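Local coordinates for protein malate synthase (Haloferax volcanii, PDB 3OYZ) that catalyses the magnesium-dependent Claisen condensation of acetyl-CoA with glyoxylate and the hydrolysis that releases malate in the glyoxylate cycle, at residues F10-F15 with S270-K275; I256-P261 with V265-S270. One frame throughout, in Å; residues are numbered along the deposited sequence.

Contact 1. Residues F10-F15 with S270-K275. With ACO (acetyl coenzyme *a), chain B.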
ATOM      1  N   PHE A  10       4.626  17.876 -16.442  1.00 39.96           N
ATOM      2  CA  PHE A  10       3.758  17.962 -15.255  1.00 39.18           C
ATOM      3  C   PHE A  10       2.376  18.385 -15.711  1.00 37.42           C
ATOM      4  O   PHE A  10       2.293  19.237 -16.626  1.00 39.71           O
ATOM      5  CB  PHE A  10       4.247  19.036 -14.283  1.00 37.44           C
ATOM      6  CG  PHE A  10       5.569  18.723 -13.635  1.00 41.00           C
ATOM      7  CD1 PHE A  10       5.615  18.177 -12.361  1.00 40.11           C
ATOM      8  CD2 PHE A  10       6.760  19.056 -14.256  1.00 37.66           C
ATOM      9  CE1 PHE A  10       6.838  17.940 -11.718  1.00 44.76           C
ATOM     10  CE2 PHE A  10       7.997  18.747 -13.659  1.00 42.25           C
ATOM     11  CZ  PHE A  10       8.028  18.184 -12.381  1.00 42.46           C
ATOM     12  N   VAL A  11       1.330  17.876 -15.056  1.00 36.14           N
ATOM     13  CA  VAL A  11      -0.073  18.173 -15.339  1.00 35.47           C
ATOM     14  C   VAL A  11      -0.707  18.464 -13.986  1.00 37.56           C
ATOM     15  O   VAL A  11      -0.757  17.601 -13.106  1.00 35.64           O
ATOM     16  CB  VAL A  11      -0.861  17.083 -16.100  1.00 35.54           C
ATOM     17  CG1 VAL A  11      -2.353  17.328 -16.095  1.00 33.22           C
ATOM     18  CG2 VAL A  11      -0.408  16.954 -17.541  1.00 32.40           C
ATOM     19  N   ARG A  12      -1.160  19.717 -13.760  1.00 36.21           N
ATOM     20  CA  ARG A  12      -1.791  20.093 -12.501  1.00 30.71           C
ATOM     21  C   ARG A  12      -3.261  19.803 -12.515  1.00 32.31           C
ATOM     22  O   ARG A  12      -3.814  19.491 -11.455  1.00 34.55           O
ATOM     23  CB  ARG A  12      -1.646  21.633 -12.267  1.00 34.35           C
ATOM     24  CG  ARG A  12      -0.192  22.068 -12.056  1.00 30.96           C
ATOM     25  CD  ARG A  12      -0.093  23.616 -12.077  1.00 38.89           C
ATOM     26  NE  ARG A  12      -0.334  24.041 -13.454  1.00 34.78           N
ATOM     27  CZ  ARG A  12      -0.426  25.328 -13.812  1.00 42.23           C
ATOM     28  NH1 ARG A  12      -0.320  26.279 -12.885  1.00 35.58           N
ATOM     29  NH2 ARG A  12      -0.535  25.633 -15.097  1.00 35.49           N
ATOM     30  N   THR A  13      -3.934  19.937 -13.669  1.00 32.39           N
ATOM     31  CA  THR A  13      -5.390  20.022 -13.635  1.00 31.71           C
ATOM     32  C   THR A  13      -5.809  19.239 -14.853  1.00 33.15           C
ATOM     33  O   THR A  13      -5.180  19.393 -15.892  1.00 33.45           O
ATOM     34  CB  THR A  13      -5.850  21.533 -13.850  1.00 34.58           C
ATOM     35  OG1 THR A  13      -4.836  22.170 -14.625  1.00 33.06           O
ATOM     36  CG2 THR A  13      -5.735  22.276 -12.552  1.00 34.98           C
ATOM     37  N   PHE A  14      -6.846  18.428 -14.696  1.00 34.20           N
ATOM     38  CA  PHE A  14      -7.406  17.532 -15.692  1.00 34.35           C
ATOM     39  C   PHE A  14      -8.861  17.869 -15.539  1.00 34.69           C
ATOM     40  O   PHE A  14      -9.520  17.412 -14.589  1.00 34.73           O
ATOM     41  CB  PHE A  14      -7.076  16.067 -15.222  1.00 34.35           C
ATOM     42  CG  PHE A  14      -7.624  14.964 -16.086  1.00 32.34           C
ATOM     43  CD1 PHE A  14      -6.866  14.392 -17.102  1.00 29.61           C
ATOM     44  CD2 PHE A  14      -8.828  14.381 -15.757  1.00 32.31           C
ATOM     45  CE1 PHE A  14      -7.373  13.359 -17.884  1.00 31.77           C
ATOM     46  CE2 PHE A  14      -9.318  13.324 -16.482  1.00 33.89           C
ATOM     47  CZ  PHE A  14      -8.602  12.783 -17.543  1.00 30.39           C
ATOM     48  N   PHE A  15      -9.422  18.660 -16.460  1.00 35.93           N
ATOM     49  CA  PHE A  15     -10.810  19.158 -16.244  1.00 34.41           C
ATOM     50  C   PHE A  15     -11.822  18.539 -17.170  1.00 32.60           C
ATOM     51  O   PHE A  15     -11.617  18.680 -18.361  1.00 34.29           O
ATOM     52  CB  PHE A  15     -10.760  20.654 -16.675  1.00 37.07           C
ATOM     53  CG  PHE A  15     -12.063  21.431 -16.558  1.00 34.13           C
ATOM     54  CD1 PHE A  15     -12.963  21.206 -15.532  1.00 30.24           C
ATOM     55  CD2 PHE A  15     -12.290  22.529 -17.420  1.00 42.79           C
ATOM     56  CE1 PHE A  15     -14.188  21.947 -15.429  1.00 39.57           C
ATOM     57  CE2 PHE A  15     -13.481  23.308 -17.323  1.00 40.19           C
ATOM     58  CZ  PHE A  15     -14.413  23.030 -16.300  1.00 38.45           C
ATOM     59  N   SER A 270      -2.447  25.387  -6.225  1.00 44.03           N
ATOM     60  CA  SER A 270      -1.989  24.580  -5.105  1.00 45.21           C
ATOM     61  C   SER A 270      -0.560  24.024  -5.179  1.00 44.05           C
ATOM     62  O   SER A 270       0.121  24.121  -4.172  1.00 44.36           O
ATOM     63  CB  SER A 270      -2.947  23.427  -4.809  1.00 44.58           C
ATOM     64  OG  SER A 270      -2.209  22.466  -4.051  1.00 51.73           O
ATOM     65  N   PRO A 271      -0.086  23.463  -6.312  1.00 43.70           N
ATOM     66  CA  PRO A 271       1.258  22.902  -6.161  1.00 44.25           C
ATOM     67  C   PRO A 271       2.410  23.868  -6.436  1.00 46.01           C
ATOM     68  O   PRO A 271       3.572  23.478  -6.319  1.00 45.41           O
ATOM     69  CB  PRO A 271       1.288  21.823  -7.258  1.00 46.80           C
ATOM     70  CG  PRO A 271       0.384  22.375  -8.340  1.00 43.51           C
ATOM     71  CD  PRO A 271      -0.752  22.913  -7.512  1.00 45.19           C
ATOM     72  N   LEU A 272       2.080  25.094  -6.838  1.00 46.77           N
ATOM     73  CA  LEU A 272       3.017  26.201  -6.966  1.00 48.55           C
ATOM     74  C   LEU A 272       3.592  26.571  -5.600  1.00 48.11           C
ATOM     75  O   LEU A 272       2.883  26.670  -4.607  1.00 48.47           O
ATOM     76  CB  LEU A 272       2.341  27.376  -7.683  1.00 46.79           C
ATOM     77  CG  LEU A 272       1.830  27.079  -9.102  1.00 48.15           C
ATOM     78  CD1 LEU A 272       1.245  28.323  -9.711  1.00 49.55           C
ATOM     79  CD2 LEU A 272       2.841  26.482 -10.074  1.00 52.20           C
ATOM     80  N   PRO A 273       4.912  26.718  -5.505  1.00 50.13           N
ATOM     81  CA  PRO A 273       5.410  27.084  -4.182  1.00 51.25           C
ATOM     82  C   PRO A 273       4.968  28.496  -3.727  1.00 53.40           C
ATOM     83  O   PRO A 273       4.566  29.314  -4.545  1.00 51.80           O
ATOM     84  CB  PRO A 273       6.929  26.939  -4.326  1.00 51.96           C
ATOM     85  CG  PRO A 273       7.225  26.960  -5.797  1.00 50.05           C
ATOM     86  CD  PRO A 273       5.963  26.635  -6.539  1.00 50.72           C
ATOM     87  N   PRO A 274       4.965  28.788  -2.421  1.00 55.64           N
ATOM     88  CA  PRO A 274       4.451  30.096  -2.021  1.00 57.66           C
ATOM     89  C   PRO A 274       5.327  31.332  -2.370  1.00 59.57           C
ATOM     90  O   PRO A 274       6.539  31.230  -2.653  1.00 57.34           O
ATOM     91  CB  PRO A 274       4.286  29.945  -0.498  1.00 58.54           C
ATOM     92  CG  PRO A 274       4.269  28.430  -0.260  1.00 58.54           C
ATOM     93  CD  PRO A 274       5.326  27.995  -1.235  1.00 56.54           C
ATOM     94  N   LYS A 275       4.646  32.484  -2.379  1.00 62.27           N
ATOM     95  CA  LYS A 275       5.275  33.809  -2.550  1.00 65.14           C
ATOM     96  C   LYS A 275       6.322  34.046  -1.461  1.00 65.41           C
ATOM     97  O   LYS A 275       7.503  34.271  -1.747  1.00 66.48           O
ATOM     98  CB  LYS A 275       4.232  34.942  -2.604  1.00 65.37           C
ATOM     99  CG  LYS A 275       2.750  34.498  -2.634  1.00 70.08           C
ATOM    100  CD  LYS A 275       1.903  35.289  -3.641  1.00 72.05           C
ATOM    101  CE  LYS A 275       0.640  35.814  -2.976  1.00 75.77           C
ATOM    102  NZ  LYS A 275      -0.568  35.556  -3.812  1.00 76.56           N
TER
HETATM  103  N1A ACO B 434     -17.350  22.398 -17.892  1.00 53.78           N
HETATM  104  C2A ACO B 434     -17.726  23.562 -18.456  1.00 55.80           C
HETATM  105  N3A ACO B 434     -18.419  24.478 -17.756  1.00 55.93           N
HETATM  106  C4A ACO B 434     -18.801  24.291 -16.467  1.00 51.48           C
HETATM  107  C5A ACO B 434     -18.398  23.023 -15.820  1.00 52.58           C
HETATM  108  C6A ACO B 434     -17.662  22.032 -16.628  1.00 49.84           C
HETATM  109  N6A ACO B 434     -17.356  20.860 -16.010  1.00 41.53           N
HETATM  110  N7A ACO B 434     -18.870  23.039 -14.567  1.00 51.44           N
HETATM  111  C8A ACO B 434     -19.541  24.206 -14.417  1.00 52.36           C
HETATM  112  N9A ACO B 434     -19.457  24.966 -15.517  1.00 54.36           N
HETATM  113  C1B ACO B 434     -20.076  26.325 -15.637  1.00 55.72           C
HETATM  114  C2B ACO B 434     -21.419  26.289 -14.920  1.00 56.80           C
HETATM  115  O2B ACO B 434     -22.411  25.807 -15.826  1.00 53.85           O
HETATM  116  C3B ACO B 434     -21.615  27.729 -14.487  1.00 57.48           C
HETATM  117  O3B ACO B 434     -22.027  28.366 -15.700  1.00 66.57           O
HETATM  118  P3B ACO B 434     -22.893  29.762 -15.820  1.00 68.62           P
HETATM  119  O7A ACO B 434     -21.761  30.706 -16.193  1.00 59.08           O
HETATM  120  O8A ACO B 434     -23.480  29.857 -14.427  1.00 62.26           O
HETATM  121  O9A ACO B 434     -23.950  29.536 -16.878  1.00 63.28           O
HETATM  122  C4B ACO B 434     -20.197  28.150 -14.137  1.00 60.24           C
HETATM  123  O4B ACO B 434     -19.331  27.354 -14.959  1.00 61.14           O
HETATM  124  C5B ACO B 434     -19.861  27.846 -12.681  1.00 59.85           C
HETATM  125  O5B ACO B 434     -20.477  26.597 -12.365  1.00 57.79           O
HETATM  126  P1A ACO B 434     -20.610  26.063 -10.858  1.00 61.45           P
HETATM  127  O1A ACO B 434     -21.544  26.848  -9.994  1.00 64.37           O
HETATM  128  O2A ACO B 434     -19.194  26.032 -10.358  1.00 62.49           O
HETATM  129  O3A ACO B 434     -21.162  24.560 -10.854  1.00 61.06           O
HETATM  130  P2A ACO B 434     -22.696  24.210 -11.154  1.00 60.67           P
HETATM  131  O4A ACO B 434     -22.916  25.111 -12.325  1.00 59.23           O
HETATM  132  O5A ACO B 434     -23.398  24.084  -9.817  1.00 59.56           O
HETATM  133  O6A ACO B 434     -22.727  22.672 -11.684  1.00 60.87           O
HETATM  134  CBP ACO B 434     -21.915  20.369 -11.979  1.00 52.29           C
HETATM  135  CCP ACO B 434     -22.109  21.555 -11.026  1.00 52.71           C
HETATM  136  CDP ACO B 434     -23.255  19.899 -12.543  1.00 50.23           C
HETATM  137  CEP ACO B 434     -21.345  19.226 -11.148  1.00 53.70           C
HETATM  138  CAP ACO B 434     -21.024  20.711 -13.179  1.00 47.03           C
HETATM  139  OAP ACO B 434     -19.903  21.375 -12.611  1.00 44.25           O
HETATM  140  C9P ACO B 434     -20.523  19.507 -13.950  1.00 51.07           C
HETATM  141  O9P ACO B 434     -21.302  18.862 -14.659  1.00 51.97           O
HETATM  142  N8P ACO B 434     -19.228  19.188 -13.784  1.00 50.03           N
HETATM  143  C7P ACO B 434     -18.676  18.050 -14.508  1.00 48.96           C
HETATM  144  C6P ACO B 434     -19.128  16.691 -13.953  1.00 49.60           C
HETATM  145  C5P ACO B 434     -18.246  15.667 -14.645  1.00 46.12           C
HETATM  146  O5P ACO B 434     -17.389  16.040 -15.444  1.00 45.07           O
HETATM  147  N4P ACO B 434     -18.439  14.401 -14.277  1.00 46.02           N
HETATM  148  C3P ACO B 434     -17.676  13.272 -14.780  1.00 43.71           C
HETATM  149  C2P ACO B 434     -16.226  13.300 -14.290  1.00 44.36           C
HETATM  150  S1P ACO B 434     -16.391  12.397 -12.778  1.00 49.96           S
HETATM  151  C   ACO B 434     -16.446  10.746 -13.106  1.00 49.65           C
HETATM  152  O   ACO B 434     -16.673  10.287 -14.208  1.00 49.96           O
HETATM  153  CH3 ACO B 434     -16.252   9.826 -11.940  1.00 48.62           C
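At the edge of the Arg12 guanidinium, and near its plane, sits a methyl of Leu272, with NH1 4.1 Å from CD1. The other flat group, the Phe15 ring, lies at the far end of 10-15 and meets the adenine of acetyl-CoA: Phe15 CE1 is 3.4 Å from ACO N6A, and Phe15 CZ is 3.4 Å from ACO N1A. A chi1 of -180° swings this ring clear of the backbone N and beside the carbonyl carbon, from where it also packs on Leu37, Pro43, Pro261 and Val264. Losing the ring to an alanine here would probably strip the adenine of this aromatic neighbour and open a gap among those side chains.

The methylene part of Arg12 crosses the Pro271 ring at about a right angle, CG to CG 3.8 Å, and CD of the arginine follows at 4.0 Å from the same Pro271 CG. In the TIM barrel, 10-15 leads into the first strand, 13-18, while 270-275 leaves the helix that follows the eighth, so the contact joins the start of the barrel to the loop after that helix. A bend at chi3 (-70°) turns the guanidinium of Arg12 off the line of its methylenes, and three partners hold it: NE makes a salt bridge to Asp44, NH1 bonds to Asn268 O, and NH2 reaches Gln412 of the second subunit. That subunit also packs Met200 on Pro271 and Tyr420 on Leu272.

Contact 2. Residues I256-P261 with V265-S270. With ACO (acetyl coenzyme *a), chain B; PYR (pyruvic acid), chain C.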
ATOM      1  N   ILE A 256      -4.564  16.735 -10.447  1.00 33.35           N
ATOM      2  CA  ILE A 256      -5.821  16.295  -9.861  1.00 32.00           C
ATOM      3  C   ILE A 256      -6.933  16.559 -10.840  1.00 32.11           C
ATOM      4  O   ILE A 256      -6.806  17.457 -11.645  1.00 34.09           O
ATOM      5  CB  ILE A 256      -6.133  16.873  -8.431  1.00 31.84           C
ATOM      6  CG1 ILE A 256      -7.366  16.199  -7.799  1.00 28.70           C
ATOM      7  CG2 ILE A 256      -6.272  18.457  -8.532  1.00 32.17           C
ATOM      8  CD1 ILE A 256      -7.508  16.396  -6.272  1.00 30.92           C
ATOM      9  N   TRP A 257      -8.005  15.776 -10.790  1.00 33.01           N
ATOM     10  CA  TRP A 257      -9.156  16.007 -11.657  1.00 34.62           C
ATOM     11  C   TRP A 257      -9.862  17.294 -11.124  1.00 36.09           C
ATOM     12  O   TRP A 257      -9.860  17.536  -9.920  1.00 36.10           O
ATOM     13  CB  TRP A 257     -10.114  14.853 -11.460  1.00 33.37           C
ATOM     14  CG  TRP A 257     -11.114  14.545 -12.521  1.00 35.92           C
ATOM     15  CD1 TRP A 257     -12.184  15.343 -12.949  1.00 37.11           C
ATOM     16  CD2 TRP A 257     -11.228  13.297 -13.217  1.00 33.05           C
ATOM     17  NE1 TRP A 257     -12.869  14.669 -13.941  1.00 39.78           N
ATOM     18  CE2 TRP A 257     -12.320  13.414 -14.107  1.00 34.74           C
ATOM     19  CE3 TRP A 257     -10.462  12.102 -13.219  1.00 33.98           C
ATOM     20  CZ2 TRP A 257     -12.687  12.372 -14.965  1.00 32.58           C
ATOM     21  CZ3 TRP A 257     -10.795  11.090 -14.083  1.00 33.47           C
ATOM     22  CH2 TRP A 257     -11.924  11.207 -14.945  1.00 37.84           C
ATOM     23  N   SER A 258     -10.410  18.097 -12.032  1.00 36.95           N
ATOM     24  CA  SER A 258     -11.204  19.291 -11.681  1.00 37.93           C
ATOM     25  C   SER A 258     -12.594  19.153 -12.235  1.00 36.95           C
ATOM     26  O   SER A 258     -12.728  18.695 -13.361  1.00 36.22           O
ATOM     27  CB  SER A 258     -10.528  20.520 -12.277  1.00 38.80           C
ATOM     28  OG  SER A 258      -9.488  20.780 -11.389  1.00 37.15           O
ATOM     29  N   LEU A 259     -13.640  19.429 -11.453  1.00 37.92           N
ATOM     30  CA  LEU A 259     -15.001  19.175 -11.953  1.00 37.94           C
ATOM     31  C   LEU A 259     -15.648  20.525 -12.347  1.00 39.38           C
ATOM     32  O   LEU A 259     -16.690  20.572 -13.011  1.00 40.20           O
ATOM     33  CB  LEU A 259     -15.870  18.458 -10.904  1.00 37.40           C
ATOM     34  CG  LEU A 259     -15.332  17.046 -10.597  1.00 36.23           C
ATOM     35  CD1 LEU A 259     -16.113  16.451  -9.479  1.00 36.04           C
ATOM     36  CD2 LEU A 259     -15.521  16.274 -11.911  1.00 38.05           C
ATOM     37  N   THR A 260     -15.079  21.612 -11.836  1.00 41.56           N
ATOM     38  CA  THR A 260     -15.702  22.933 -12.041  1.00 40.65           C
ATOM     39  C   THR A 260     -14.656  23.977 -12.382  1.00 40.59           C
ATOM     40  O   THR A 260     -13.470  23.831 -12.051  1.00 40.64           O
ATOM     41  CB  THR A 260     -16.458  23.423 -10.767  1.00 38.13           C
ATOM     42  OG1 THR A 260     -15.521  23.714  -9.720  1.00 40.44           O
ATOM     43  CG2 THR A 260     -17.478  22.426 -10.245  1.00 40.59           C
ATOM     44  N   PRO A 261     -15.104  25.151 -12.912  1.00 42.19           N
ATOM     45  CA  PRO A 261     -14.038  26.121 -13.203  1.00 42.24           C
ATOM     46  C   PRO A 261     -13.347  26.588 -11.926  1.00 41.36           C
ATOM     47  O   PRO A 261     -12.159  26.911 -11.926  1.00 42.17           O
ATOM     48  CB  PRO A 261     -14.793  27.263 -13.934  1.00 44.31           C
ATOM     49  CG  PRO A 261     -15.892  26.488 -14.669  1.00 43.88           C
ATOM     50  CD  PRO A 261     -16.369  25.456 -13.624  1.00 39.27           C
ATOM     51  N   VAL A 265      -9.060  26.601 -10.913  1.00 42.66           N
ATOM     52  CA  VAL A 265      -8.210  27.675 -10.395  1.00 41.32           C
ATOM     53  C   VAL A 265      -7.500  27.156  -9.163  1.00 39.46           C
ATOM     54  O   VAL A 265      -6.310  27.347  -9.024  1.00 41.85           O
ATOM     55  CB  VAL A 265      -9.005  28.967  -9.995  1.00 43.91           C
ATOM     56  CG1 VAL A 265      -8.033  29.978  -9.310  1.00 44.49           C
ATOM     57  CG2 VAL A 265      -9.672  29.591 -11.238  1.00 40.99           C
ATOM     58  N   GLU A 266      -8.217  26.585  -8.203  1.00 40.42           N
ATOM     59  CA  GLU A 266      -7.545  26.077  -6.984  1.00 40.99           C
ATOM     60  C   GLU A 266      -6.421  25.063  -7.285  1.00 39.83           C
ATOM     61  O   GLU A 266      -5.285  25.151  -6.808  1.00 39.03           O
ATOM     62  CB  GLU A 266      -8.585  25.399  -6.090  1.00 42.12           C
ATOM     63  CG  GLU A 266      -9.492  26.406  -5.390  1.00 50.76           C
ATOM     64  CD  GLU A 266      -8.804  27.126  -4.213  1.00 60.50           C
ATOM     65  OE1 GLU A 266      -7.894  26.556  -3.571  1.00 62.47           O
ATOM     66  OE2 GLU A 266      -9.141  28.289  -3.924  1.00 59.95           O
ATOM     67  N   ALA A 267      -6.720  24.133  -8.187  1.00 37.94           N
ATOM     68  CA  ALA A 267      -5.770  23.059  -8.447  1.00 38.72           C
ATOM     69  C   ALA A 267      -4.610  23.594  -9.272  1.00 37.50           C
ATOM     70  O   ALA A 267      -3.515  23.058  -9.199  1.00 40.16           O
ATOM     71  CB  ALA A 267      -6.485  21.877  -9.180  1.00 36.90           C
ATOM     72  N   ASN A 268      -4.780  24.662 -10.043  1.00 39.30           N
ATOM     73  CA  ASN A 268      -3.629  25.294 -10.746  1.00 38.07           C
ATOM     74  C   ASN A 268      -2.638  26.000  -9.835  1.00 38.43           C
ATOM     75  O   ASN A 268      -1.425  26.092 -10.121  1.00 39.23           O
ATOM     76  CB  ASN A 268      -4.082  26.277 -11.837  1.00 40.18           C
ATOM     77  CG  ASN A 268      -4.280  25.630 -13.182  1.00 42.06           C
ATOM     78  OD1 ASN A 268      -3.637  24.616 -13.503  1.00 41.94           O
ATOM     79  ND2 ASN A 268      -5.215  26.178 -13.971  1.00 41.71           N
ATOM     80  N   THR A 269      -3.136  26.453  -8.698  1.00 39.11           N
ATOM     81  CA  THR A 269      -2.318  27.235  -7.763  1.00 43.35           C
ATOM     82  C   THR A 269      -1.704  26.385  -6.676  1.00 42.34           C
ATOM     83  O   THR A 269      -0.587  26.628  -6.227  1.00 44.56           O
ATOM     84  CB  THR A 269      -3.215  28.233  -6.929  1.00 44.38           C
ATOM     85  OG1 THR A 269      -4.243  28.777  -7.758  1.00 52.16           O
ATOM     86  CG2 THR A 269      -2.395  29.341  -6.364  1.00 49.74           C
ATOM     87  N   SER A 270      -2.447  25.387  -6.225  1.00 44.03           N
ATOM     88  CA  SER A 270      -1.989  24.580  -5.105  1.00 45.21           C
ATOM     89  C   SER A 270      -0.560  24.024  -5.179  1.00 44.05           C
ATOM     90  O   SER A 270       0.121  24.121  -4.172  1.00 44.36           O
ATOM     91  CB  SER A 270      -2.947  23.427  -4.809  1.00 44.58           C
ATOM     92  OG  SER A 270      -2.209  22.466  -4.051  1.00 51.73           O
TER
HETATM   93  N1A ACO B 434     -17.350  22.398 -17.892  1.00 53.78           N
HETATM   94  C2A ACO B 434     -17.726  23.562 -18.456  1.00 55.80           C
HETATM   95  N3A ACO B 434     -18.419  24.478 -17.756  1.00 55.93           N
HETATM   96  C4A ACO B 434     -18.801  24.291 -16.467  1.00 51.48           C
HETATM   97  C5A ACO B 434     -18.398  23.023 -15.820  1.00 52.58           C
HETATM   98  C6A ACO B 434     -17.662  22.032 -16.628  1.00 49.84           C
HETATM   99  N6A ACO B 434     -17.356  20.860 -16.010  1.00 41.53           N
HETATM  100  N7A ACO B 434     -18.870  23.039 -14.567  1.00 51.44           N
HETATM  101  C8A ACO B 434     -19.541  24.206 -14.417  1.00 52.36           C
HETATM  102  N9A ACO B 434     -19.457  24.966 -15.517  1.00 54.36           N
HETATM  103  C1B ACO B 434     -20.076  26.325 -15.637  1.00 55.72           C
HETATM  104  C2B ACO B 434     -21.419  26.289 -14.920  1.00 56.80           C
HETATM  105  O2B ACO B 434     -22.411  25.807 -15.826  1.00 53.85           O
HETATM  106  C3B ACO B 434     -21.615  27.729 -14.487  1.00 57.48           C
HETATM  107  O3B ACO B 434     -22.027  28.366 -15.700  1.00 66.57           O
HETATM  108  P3B ACO B 434     -22.893  29.762 -15.820  1.00 68.62           P
HETATM  109  O7A ACO B 434     -21.761  30.706 -16.193  1.00 59.08           O
HETATM  110  O8A ACO B 434     -23.480  29.857 -14.427  1.00 62.26           O
HETATM  111  O9A ACO B 434     -23.950  29.536 -16.878  1.00 63.28           O
HETATM  112  C4B ACO B 434     -20.197  28.150 -14.137  1.00 60.24           C
HETATM  113  O4B ACO B 434     -19.331  27.354 -14.959  1.00 61.14           O
HETATM  114  C5B ACO B 434     -19.861  27.846 -12.681  1.00 59.85           C
HETATM  115  O5B ACO B 434     -20.477  26.597 -12.365  1.00 57.79           O
HETATM  116  P1A ACO B 434     -20.610  26.063 -10.858  1.00 61.45           P
HETATM  117  O1A ACO B 434     -21.544  26.848  -9.994  1.00 64.37           O
HETATM  118  O2A ACO B 434     -19.194  26.032 -10.358  1.00 62.49           O
HETATM  119  O3A ACO B 434     -21.162  24.560 -10.854  1.00 61.06           O
HETATM  120  P2A ACO B 434     -22.696  24.210 -11.154  1.00 60.67           P
HETATM  121  O4A ACO B 434     -22.916  25.111 -12.325  1.00 59.23           O
HETATM  122  O5A ACO B 434     -23.398  24.084  -9.817  1.00 59.56           O
HETATM  123  O6A ACO B 434     -22.727  22.672 -11.684  1.00 60.87           O
HETATM  124  CBP ACO B 434     -21.915  20.369 -11.979  1.00 52.29           C
HETATM  125  CCP ACO B 434     -22.109  21.555 -11.026  1.00 52.71           C
HETATM  126  CDP ACO B 434     -23.255  19.899 -12.543  1.00 50.23           C
HETATM  127  CEP ACO B 434     -21.345  19.226 -11.148  1.00 53.70           C
HETATM  128  CAP ACO B 434     -21.024  20.711 -13.179  1.00 47.03           C
HETATM  129  OAP ACO B 434     -19.903  21.375 -12.611  1.00 44.25           O
HETATM  130  C9P ACO B 434     -20.523  19.507 -13.950  1.00 51.07           C
HETATM  131  O9P ACO B 434     -21.302  18.862 -14.659  1.00 51.97           O
HETATM  132  N8P ACO B 434     -19.228  19.188 -13.784  1.00 50.03           N
HETATM  133  C7P ACO B 434     -18.676  18.050 -14.508  1.00 48.96           C
HETATM  134  C6P ACO B 434     -19.128  16.691 -13.953  1.00 49.60           C
HETATM  135  C5P ACO B 434     -18.246  15.667 -14.645  1.00 46.12           C
HETATM  136  O5P ACO B 434     -17.389  16.040 -15.444  1.00 45.07           O
HETATM  137  N4P ACO B 434     -18.439  14.401 -14.277  1.00 46.02           N
HETATM  138  C3P ACO B 434     -17.676  13.272 -14.780  1.00 43.71           C
HETATM  139  C2P ACO B 434     -16.226  13.300 -14.290  1.00 44.36           C
HETATM  140  S1P ACO B 434     -16.391  12.397 -12.778  1.00 49.96           S
HETATM  141  C   ACO B 434     -16.446  10.746 -13.106  1.00 49.65           C
HETATM  142  O   ACO B 434     -16.673  10.287 -14.208  1.00 49.96           O
HETATM  143  CH3 ACO B 434     -16.252   9.826 -11.940  1.00 48.62           C
HETATM  144  C   PYR C 435     -14.533   7.770 -11.706  1.00 38.18           C
HETATM  145  O   PYR C 435     -15.070   6.638 -11.960  1.00 39.37           O
HETATM  146  OXT PYR C 435     -14.105   8.097 -10.539  1.00 34.51           O
HETATM  147  CA  PYR C 435     -14.292   8.606 -12.796  1.00 48.55           C
HETATM  148  O3  PYR C 435     -14.607   8.218 -14.000  1.00 46.92           O
HETATM  149  CB  PYR C 435     -13.601   9.903 -12.601  1.00 49.87           C
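Ile256 presses its CG2 methyl onto CB of Ala267 at 3.5 Å, tighter than usual for two carbons, and Ser258 OG adds a looser approach to the same Ala267 CB at 3.9 Å. That hydroxyl has its polar partner in Tyr241. Between these two helix-facing residues, Trp257 points its CB away from the helix, and its indole reaches acetyl-CoA and the bound pyruvate. From that CB, chi1 of -158° sends CG on beside the carbonyl carbon. On the five-membered side NE1 lies 3.6 Å from C2P of acetyl-CoA and is hydrogen-bonded to Thr16. CE2 and CZ2 lie near both C2P and the pyruvate methyl, CE3 and CZ3 near that methyl alone. The six-membered ring ends in CH2, 3.2 Å from CB of pyruvate, whose methyl rests over one face of the indole, offset toward the rim.

Strand 255-258 is the eighth of the TIM barrel, and the chain turns at its C-terminal end straight into helix 261-269, which packs back against the strand. The short turn between them forms part of the acetyl-CoA pocket. Leu259 O accepts from amide N8P at 3.0 Å and from adenine N6A at 3.1 Å, with a weak third bond from OAP, so a single carbonyl gathers the pantetheine and the base of a folded cofactor. Pro261 CD touches the adenine at C8A, 3.5 Å away. Thr260 is the N-cap of the helix, its OG1 bonded to Gln263 N, and the first turn is closed by Val265 N to Pro261 O, 3.3 Å with an angle of 155° at the hydrogen.

How the contacts relate
Both contacts are buried, but contact 2 lies nearer the centre of the chain and contact 1 farther out; both touch the second subunit, contact 1 more extensively. Their strands, 13-18 and 255-258, are neighbours in the barrel sheet, joined where Phe14 O stands 2.8 Å from Ser258 N in a probable hydrogen bond. Helix 261-269 adds a second link, since Thr13 CG2 packs 3.5 Å from Ala267 CB, and Ser270 belongs to both contacts. Contact 1 has no hydrogen bond between its segments, and the Arg12 guanidinium finds its polar partners outside them, whereas contact 2 combines apolar strand-helix packing with a helical backbone bond. Acetyl-CoA meets a ring in 10-15, a backbone acceptor and side chains in 256-261.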